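Local coordinates for protein alpha-galactosidase (Lactobacillus brevis, PDB 3MI6) that probably hydrolyses alpha-galactosides, releasing their terminal, non-reducing alpha-D-galactose residues, as a glycosyl hydrolase of family 36, at residues 597-605 with 622-633. Sequence-based numbering, arbitrary orientation.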
loop_
_atom_site.group_PDB
_atom_site.type_symbol
_atom_site.label_atom_id
_atom_site.label_comp_id
_atom_site.label_asym_id
_atom_site.label_seq_id
_atom_site.Cartn_x
_atom_site.Cartn_y
_atom_site.Cartn_z
ATOM N N ALA D 597 24.255 14.548 19.037
ATOM C CA ALA D 597 24.679 15.940 18.876
ATOM C C ALA D 597 26.003 16.116 18.119
ATOM O O ALA D 597 26.286 17.201 17.611
ATOM C CB ALA D 597 24.713 16.675 20.225
ATOM N N PHE D 598 26.813 15.069 18.033
ATOM C CA PHE D 598 28.037 15.177 17.244
ATOM C C PHE D 598 27.721 15.487 15.790
ATOM O O PHE D 598 28.494 16.165 15.130
ATOM C CB PHE D 598 28.868 13.901 17.271
ATOM C CG PHE D 598 29.352 13.516 18.625
ATOM C CD1 PHE D 598 29.628 14.475 19.575
ATOM C CD2 PHE D 598 29.547 12.181 18.943
ATOM C CE1 PHE D 598 30.075 14.109 20.813
ATOM C CE2 PHE D 598 30.004 11.812 20.180
ATOM C CZ PHE D 598 30.266 12.771 21.115
ATOM N N PHE D 599 26.600 14.988 15.276
ATOM C CA PHE D 599 26.306 15.158 13.854
ATOM C C PHE D 599 25.655 16.513 13.553
ATOM O O PHE D 599 24.552 16.624 13.000
ATOM C CB PHE D 599 25.517 13.964 13.320
ATOM C CG PHE D 599 26.300 12.687 13.356
ATOM C CD1 PHE D 599 26.447 11.985 14.545
ATOM C CD2 PHE D 599 26.924 12.206 12.209
ATOM C CE1 PHE D 599 27.169 10.813 14.591
ATOM C CE2 PHE D 599 27.645 11.037 12.237
ATOM C CZ PHE D 599 27.774 10.333 13.429
ATOM N N GLY D 600 26.391 17.545 13.931
ATOM C CA GLY D 600 25.972 18.910 13.765
ATOM C C GLY D 600 27.012 19.723 14.494
ATOM O O GLY D 600 28.183 19.352 14.562
ATOM N N ASP D 601 26.571 20.825 15.071
ATOM C CA ASP D 601 27.464 21.713 15.789
ATOM C C ASP D 601 27.243 21.566 17.294
ATOM O O ASP D 601 26.334 22.176 17.872
ATOM C CB ASP D 601 27.273 23.150 15.288
ATOM C CG ASP D 601 27.434 23.247 13.771
ATOM O OD1 ASP D 601 28.271 22.498 13.220
ATOM O OD2 ASP D 601 26.713 24.041 13.120
ATOM N N LEU D 602 28.103 20.745 17.898
ATOM C CA LEU D 602 27.995 20.329 19.297
ATOM C C LEU D 602 28.030 21.501 20.266
ATOM O O LEU D 602 28.753 22.473 20.060
ATOM C CB LEU D 602 29.097 19.309 19.650
ATOM C CG LEU D 602 29.066 18.743 21.070
ATOM C CD1 LEU D 602 27.792 17.963 21.289
ATOM C CD2 LEU D 602 30.289 17.876 21.360
ATOM N N GLY D 603 27.233 21.394 21.320
ATOM C CA GLY D 603 27.059 22.457 22.290
ATOM C C GLY D 603 26.469 21.846 23.540
ATOM O O GLY D 603 25.941 20.741 23.489
ATOM N N TYR D 604 26.587 22.533 24.667
ATOM C CA TYR D 604 26.071 22.010 25.924
ATOM C C TYR D 604 25.143 23.006 26.557
ATOM O O TYR D 604 25.425 24.195 26.563
ATOM C CB TYR D 604 27.204 21.615 26.879
ATOM C CG TYR D 604 27.915 20.388 26.410
ATOM C CD1 TYR D 604 27.603 19.141 26.931
ATOM C CD2 TYR D 604 28.859 20.465 25.400
ATOM C CE1 TYR D 604 28.240 17.983 26.470
ATOM C CE2 TYR D 604 29.498 19.330 24.930
ATOM C CZ TYR D 604 29.186 18.092 25.470
ATOM O OH TYR D 604 29.819 16.975 25.003
ATOM N N GLU D 605 24.029 22.518 27.079
ATOM C CA GLU D 605 22.989 23.394 27.599
ATOM C C GLU D 605 22.498 22.859 28.933
ATOM O O GLU D 605 21.292 22.778 29.176
ATOM C CB GLU D 605 21.835 23.501 26.592
ATOM C CG GLU D 605 20.945 24.726 26.800
ATOM C CD GLU D 605 20.052 25.035 25.596
ATOM O OE1 GLU D 605 20.490 24.837 24.438
ATOM O OE2 GLU D 605 18.911 25.493 25.810
ATOM N N GLN D 622 33.745 13.423 25.561
ATOM C CA GLN D 622 32.922 13.771 24.406
ATOM C C GLN D 622 33.515 14.965 23.644
ATOM O O GLN D 622 33.581 14.957 22.409
ATOM C CB GLN D 622 31.485 14.075 24.823
ATOM C CG GLN D 622 30.752 12.914 25.452
ATOM C CD GLN D 622 29.273 13.201 25.632
ATOM O OE1 GLN D 622 28.861 14.351 25.609
ATOM N NE2 GLN D 622 28.465 12.156 25.805
ATOM N N VAL D 623 33.961 15.977 24.385
ATOM C CA VAL D 623 34.530 17.183 23.797
ATOM C C VAL D 623 35.871 16.940 23.087
ATOM O O VAL D 623 36.097 17.456 21.986
ATOM C CB VAL D 623 34.657 18.303 24.857
ATOM C CG1 VAL D 623 35.361 19.542 24.273
ATOM C CG2 VAL D 623 33.284 18.672 25.392
ATOM N N ALA D 624 36.752 16.149 23.705
ATOM C CA ALA D 624 38.028 15.782 23.078
ATOM C C ALA D 624 37.770 14.932 21.846
ATOM O O ALA D 624 38.413 15.090 20.811
ATOM C CB ALA D 624 38.894 15.036 24.046
ATOM N N PHE D 625 36.807 14.031 21.961
ATOM C CA PHE D 625 36.438 13.202 20.835
ATOM C C PHE D 625 35.894 14.058 19.703
ATOM O O PHE D 625 36.302 13.914 18.549
ATOM C CB PHE D 625 35.388 12.167 21.239
ATOM C CG PHE D 625 34.940 11.300 20.104
ATOM C CD1 PHE D 625 35.806 10.379 19.541
ATOM C CD2 PHE D 625 33.661 11.398 19.602
ATOM C CE1 PHE D 625 35.405 9.580 18.503
ATOM C CE2 PHE D 625 33.249 10.589 18.559
ATOM C CZ PHE D 625 34.118 9.685 18.016
ATOM N N TYR D 626 34.956 14.943 20.032
ATOM C CA TYR D 626 34.323 15.757 19.014
ATOM C C TYR D 626 35.333 16.652 18.323
ATOM O O TYR D 626 35.300 16.798 17.093
ATOM C CB TYR D 626 33.208 16.596 19.609
ATOM C CG TYR D 626 32.479 17.436 18.588
ATOM C CD1 TYR D 626 31.531 16.867 17.745
ATOM C CD2 TYR D 626 32.727 18.804 18.472
ATOM C CE1 TYR D 626 30.851 17.638 16.806
ATOM C CE2 TYR D 626 32.057 19.583 17.537
ATOM C CZ TYR D 626 31.118 18.998 16.712
ATOM O OH TYR D 626 30.439 19.762 15.797
ATOM N N LYS D 627 36.224 17.253 19.115
ATOM C CA LYS D 627 37.260 18.138 18.581
ATOM C C LYS D 627 38.201 17.394 17.620
ATOM O O LYS D 627 38.551 17.910 16.558
ATOM C CB LYS D 627 38.075 18.768 19.713
ATOM C CG LYS D 627 37.364 19.828 20.552
ATOM C CD LYS D 627 38.321 20.362 21.620
ATOM C CE LYS D 627 37.750 21.547 22.355
ATOM N NZ LYS D 627 38.749 22.147 23.298
ATOM N N CYS D 628 38.604 16.189 18.015
ATOM C CA CYS D 628 39.491 15.325 17.228
ATOM C C CYS D 628 38.903 15.130 15.839
ATOM O O CYS D 628 39.618 15.108 14.853
ATOM C CB CYS D 628 39.662 13.969 17.948
ATOM S SG CYS D 628 40.965 12.760 17.380
ATOM N N TYR D 629 37.586 15.018 15.759
ATOM C CA TYR D 629 36.963 14.681 14.499
ATOM C C TYR D 629 36.002 15.761 14.056
ATOM O O TYR D 629 35.001 15.482 13.390
ATOM C CB TYR D 629 36.222 13.339 14.613
ATOM C CG TYR D 629 37.114 12.132 14.787
ATOM C CD1 TYR D 629 37.760 11.563 13.699
ATOM C CD2 TYR D 629 37.303 11.553 16.033
ATOM C CE1 TYR D 629 38.578 10.454 13.843
ATOM C CE2 TYR D 629 38.118 10.446 16.186
ATOM C CZ TYR D 629 38.753 9.902 15.083
ATOM O OH TYR D 629 39.570 8.804 15.223
ATOM N N ARG D 630 36.300 17.002 14.410
ATOM C CA ARG D 630 35.349 18.067 14.146
ATOM C C ARG D 630 35.130 18.294 12.649
ATOM O O ARG D 630 34.000 18.492 12.216
ATOM C CB ARG D 630 35.761 19.364 14.849
ATOM C CG ARG D 630 34.630 20.368 15.061
ATOM C CD ARG D 630 35.209 21.752 15.062
ATOM N NE ARG D 630 35.332 22.379 16.379
ATOM C CZ ARG D 630 36.459 22.458 17.081
ATOM N NH1 ARG D 630 37.579 21.915 16.622
ATOM N NH2 ARG D 630 36.459 23.069 18.257
ATOM N N GLN D 631 36.206 18.245 11.869
ATOM C CA GLN D 631 36.130 18.476 10.428
ATOM C C GLN D 631 35.234 17.437 9.751
ATOM O O GLN D 631 34.455 17.739 8.825
ATOM C CB GLN D 631 37.537 18.443 9.837
ATOM C CG GLN D 631 37.652 18.916 8.396
ATOM C CD GLN D 631 37.380 20.398 8.236
ATOM O OE1 GLN D 631 37.515 21.159 9.188
ATOM N NE2 GLN D 631 36.990 20.816 7.026
ATOM N N LEU D 632 35.349 16.203 10.230
ATOM C CA LEU D 632 34.566 15.089 9.717
ATOM C C LEU D 632 33.075 15.258 10.064
ATOM O O LEU D 632 32.200 15.180 9.198
ATOM C CB LEU D 632 35.121 13.798 10.312
ATOM C CG LEU D 632 34.563 12.471 9.808
ATOM C CD1 LEU D 632 34.548 12.435 8.288
ATOM C CD2 LEU D 632 35.350 11.291 10.372
ATOM N N PHE D 633 32.808 15.514 11.341
ATOM C CA PHE D 633 31.453 15.631 11.861
ATOM C C PHE D 633 30.694 16.815 11.259
ATOM O O PHE D 633 29.572 16.687 10.774
ATOM C CB PHE D 633 31.503 15.780 13.375
ATOM C CG PHE D 633 31.539 14.473 14.126
ATOM C CD1 PHE D 633 30.606 13.492 13.882
ATOM C CD2 PHE D 633 32.484 14.253 15.106
ATOM C CE1 PHE D 633 30.627 12.313 14.576
ATOM C CE2 PHE D 633 32.510 13.072 15.804
ATOM C CZ PHE D 633 31.582 12.103 15.538
#
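Tyr626 reaches from its helix to the start of strand 601-604, where one hydroxyl joins Gly600 O just before the strand to Leu602 N within it. Its OH donates to Gly600 O at 2.6 Å, in the carbonyl plane and on a lone pair, and accepts a nearly straight bond (169°) from Leu602 N. That second bond is longer, with Tyr626 OH and Leu602 N 3.3 Å apart. Tyr626 CG stands anti to its own backbone nitrogen (chi1 -178°), which carries the ring outward from the helix to the start of the strand; Gln634 NE2 is a further partner of the OH. A second polar link lies nearer the strand's end, where Tyr604 OH donates to Gln622 OE1 at 2.9 Å, again on a lone pair, while Leu590 O takes up Gln622 NE2.

Strand 601-604 is the eighth and last of the parallel (beta/alpha)8 barrel, hydrogen-bonded to its neighbours at Met572, Ala574 and Val576 and at Leu333 and Asn335, and helix 613-628 packs on the outside of the barrel; its residues 622-628 run nearly antiparallel to the strand.

Apolar contacts fill the space between. Leu602 CB sits over the centre of the Tyr626 ring, a CH-pi contact, and Leu602 CD2 lies 3.6 Å from Tyr626 CG. Phe598, Phe599, Phe625, Tyr626 and Phe633 form an aromatic cluster. Phe598 meets three of these rings: it slides past Tyr626 with little overlap, its CE2 lies near the plane of the Phe625 ring, at its edge, 3.7 Å from Phe625 CD2, the two planes being oblique to each other, and its CB lies over one face of Phe633. That ring in turn directs its edge at the face of Phe599, a T-shaped pair with planes at 82°. Replacing Tyr626 by an alanine would probably leave Gly600 O and Leu602 N without this shared partner and open a gap beside Leu602. Beyond the cluster, Phe599 and Phe633 both touch Ile665 of strand 663-670.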